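EmGH1 (Erythrobacter marinus, PDB 5Z87) probably hydrolyses beta-glucosidic bonds, as a glycoside hydrolase family 3 beta-glucosidase that takes terminal glucose units off sugar chains. Local coordinates at residues A[46-50]-A[381-387]. Numbering follows the deposited sequence.
Sequences RAAAL and FKCGLFD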
loop_
_atom_site.group_PDB
_atom_site.type_symbol
_atom_site.label_atom_id
_atom_site.label_comp_id
_atom_site.label_asym_id
_atom_site.label_seq_id
_atom_site.Cartn_x
_atom_site.Cartn_y
_atom_site.Cartn_z
ATOM N N ARG A 46 -27.405 -21.230 31.795
ATOM C CA ARG A 46 -26.767 -21.127 33.102
ATOM C C ARG A 46 -26.206 -19.732 33.325
ATOM O O ARG A 46 -26.246 -19.216 34.448
ATOM C CB ARG A 46 -25.678 -22.190 33.263
ATOM C CG ARG A 46 -26.221 -23.615 33.203
ATOM C CD ARG A 46 -25.112 -24.654 33.210
ATOM N NE ARG A 46 -24.399 -24.643 34.482
ATOM C CZ ARG A 46 -23.358 -25.417 34.765
ATOM N NH1 ARG A 46 -22.892 -26.271 33.863
ATOM N NH2 ARG A 46 -22.776 -25.327 35.954
ATOM N N ALA A 47 -25.698 -19.089 32.265
ATOM C CA ALA A 47 -25.116 -17.752 32.430
ATOM C C ALA A 47 -26.187 -16.710 32.729
ATOM O O ALA A 47 -25.990 -15.835 33.579
ATOM C CB ALA A 47 -24.320 -17.348 31.182
ATOM N N ALA A 48 -27.324 -16.776 32.038
ATOM C CA ALA A 48 -28.418 -15.861 32.354
ATOM C C ALA A 48 -28.891 -16.049 33.793
ATOM O O ALA A 48 -29.069 -15.077 34.535
ATOM C CB ALA A 48 -29.574 -16.062 31.373
ATOM N N ALA A 49 -29.099 -17.302 34.206
ATOM C CA ALA A 49 -29.565 -17.552 35.568
ATOM C C ALA A 49 -28.586 -16.991 36.596
ATOM O O ALA A 49 -28.997 -16.402 37.605
ATOM C CB ALA A 49 -29.788 -19.049 35.779
ATOM N N LEU A 50 -27.285 -17.137 36.345
ATOM C CA LEU A 50 -26.300 -16.625 37.288
ATOM C C LEU A 50 -26.270 -15.108 37.277
ATOM O O LEU A 50 -26.172 -14.469 38.338
ATOM C CB LEU A 50 -24.920 -17.190 36.957
ATOM C CG LEU A 50 -23.747 -16.664 37.790
ATOM C CD1 LEU A 50 -23.990 -16.921 39.270
ATOM C CD2 LEU A 50 -22.411 -17.278 37.333
ATOM N N PHE A 381 -19.022 -21.258 31.562
ATOM C CA PHE A 381 -19.802 -22.484 31.692
ATOM C C PHE A 381 -19.443 -23.474 30.589
ATOM O O PHE A 381 -19.139 -24.643 30.864
ATOM C CB PHE A 381 -21.304 -22.158 31.688
ATOM C CG PHE A 381 -21.818 -21.640 33.024
ATOM C CD1 PHE A 381 -21.835 -22.469 34.150
ATOM C CD2 PHE A 381 -22.281 -20.336 33.155
ATOM C CE1 PHE A 381 -22.291 -22.000 35.388
ATOM C CE2 PHE A 381 -22.750 -19.858 34.387
ATOM C CZ PHE A 381 -22.752 -20.693 35.507
ATOM N N LYS A 382 -19.413 -23.001 29.334
ATOM C CA LYS A 382 -19.084 -23.860 28.196
ATOM C C LYS A 382 -17.710 -24.520 28.347
ATOM O O LYS A 382 -17.524 -25.680 27.955
ATOM C CB LYS A 382 -19.144 -23.042 26.895
ATOM C CG LYS A 382 -18.848 -23.868 25.631
ATOM C CD LYS A 382 -19.452 -23.250 24.352
ATOM C CE LYS A 382 -19.213 -24.150 23.149
ATOM N NZ LYS A 382 -19.758 -23.602 21.865
ATOM N N CYS A 383 -16.732 -23.796 28.896
ATOM C CA CYS A 383 -15.407 -24.363 29.094
ATOM C C CYS A 383 -15.307 -25.211 30.350
ATOM O O CYS A 383 -14.221 -25.723 30.638
ATOM C CB CYS A 383 -14.355 -23.252 29.138
ATOM S SG CYS A 383 -14.226 -22.396 27.538
ATOM N N GLY A 384 -16.395 -25.356 31.100
ATOM C CA GLY A 384 -16.397 -26.226 32.261
ATOM C C GLY A 384 -15.741 -25.670 33.501
ATOM O O GLY A 384 -15.458 -26.442 34.421
ATOM N N LEU A 385 -15.486 -24.355 33.566
ATOM C CA LEU A 385 -14.777 -23.815 34.727
ATOM C C LEU A 385 -15.526 -24.100 36.019
ATOM O O LEU A 385 -14.902 -24.243 37.075
ATOM C CB LEU A 385 -14.557 -22.302 34.609
ATOM C CG LEU A 385 -13.913 -21.667 33.367
ATOM C CD1 LEU A 385 -13.167 -20.417 33.773
ATOM C CD2 LEU A 385 -13.001 -22.621 32.638
ATOM N N PHE A 386 -16.856 -24.183 35.959
ATOM C CA PHE A 386 -17.654 -24.361 37.163
ATOM C C PHE A 386 -17.708 -25.814 37.614
ATOM O O PHE A 386 -17.936 -26.074 38.798
ATOM C CB PHE A 386 -19.087 -23.857 36.934
ATOM C CG PHE A 386 -19.209 -22.348 36.802
ATOM C CD1 PHE A 386 -19.031 -21.715 35.571
ATOM C CD2 PHE A 386 -19.552 -21.570 37.897
ATOM C CE1 PHE A 386 -19.196 -20.329 35.450
ATOM C CE2 PHE A 386 -19.704 -20.182 37.783
ATOM C CZ PHE A 386 -19.520 -19.562 36.562
ATOM N N ASP A 387 -17.476 -26.755 36.704
ATOM C CA ASP A 387 -17.756 -28.165 36.932
ATOM C C ASP A 387 -16.502 -29.033 36.991
ATOM O O ASP A 387 -16.625 -30.264 37.043
ATOM C CB ASP A 387 -18.694 -28.669 35.830
ATOM C CG ASP A 387 -19.910 -27.756 35.628
ATOM O OD1 ASP A 387 -20.487 -27.292 36.640
ATOM O OD2 ASP A 387 -20.287 -27.505 34.462
#
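Arg-46 crosses one face of the Phe-381 ring and ends on the carboxylate of Asp-387. Its CB sits over the middle of the ring, 3.7 Å from the centroid of Phe-381, as a CH-pi contact. CD then passes CD1 of Phe-381 at 4.0 Å. The chain bends at chi3 (66°), and CD1 of Phe-381 then lies over one face of the guanidinium. There CZ of Arg-46 is 3.4 Å from CD1 of Phe-381, with the two planes 45° apart. NE rests against CD1 and CE1 of Phe-381 and donates to the backbone oxygen of Tyr-36. The tip meets Asp-387 end-on, with the flat groups nearly coplanar. NH1 of Arg-46 reaches OD2 of Asp-387 at 2.9 Å. NH2 of Arg-46 reaches OD1 of Asp-387 at 3.1 Å, nearly straight at 174°. Both oxygens use their syn lone pairs. Asp-387 follows a Schellman motif at Gly-384. That motif ends helix 366-382, most of which belongs to the family 3 N-terminal domain, of the TIM-barrel clan. The salt bridge thus ties helix 43-51 to the turn after that helix. The opposite face of Phe-381 is covered by CE1 of Phe-386. CD2 of Leu-50 touches both rings, 3.9 Å from CZ of Phe-381 and 3.8 Å from CZ of Phe-386.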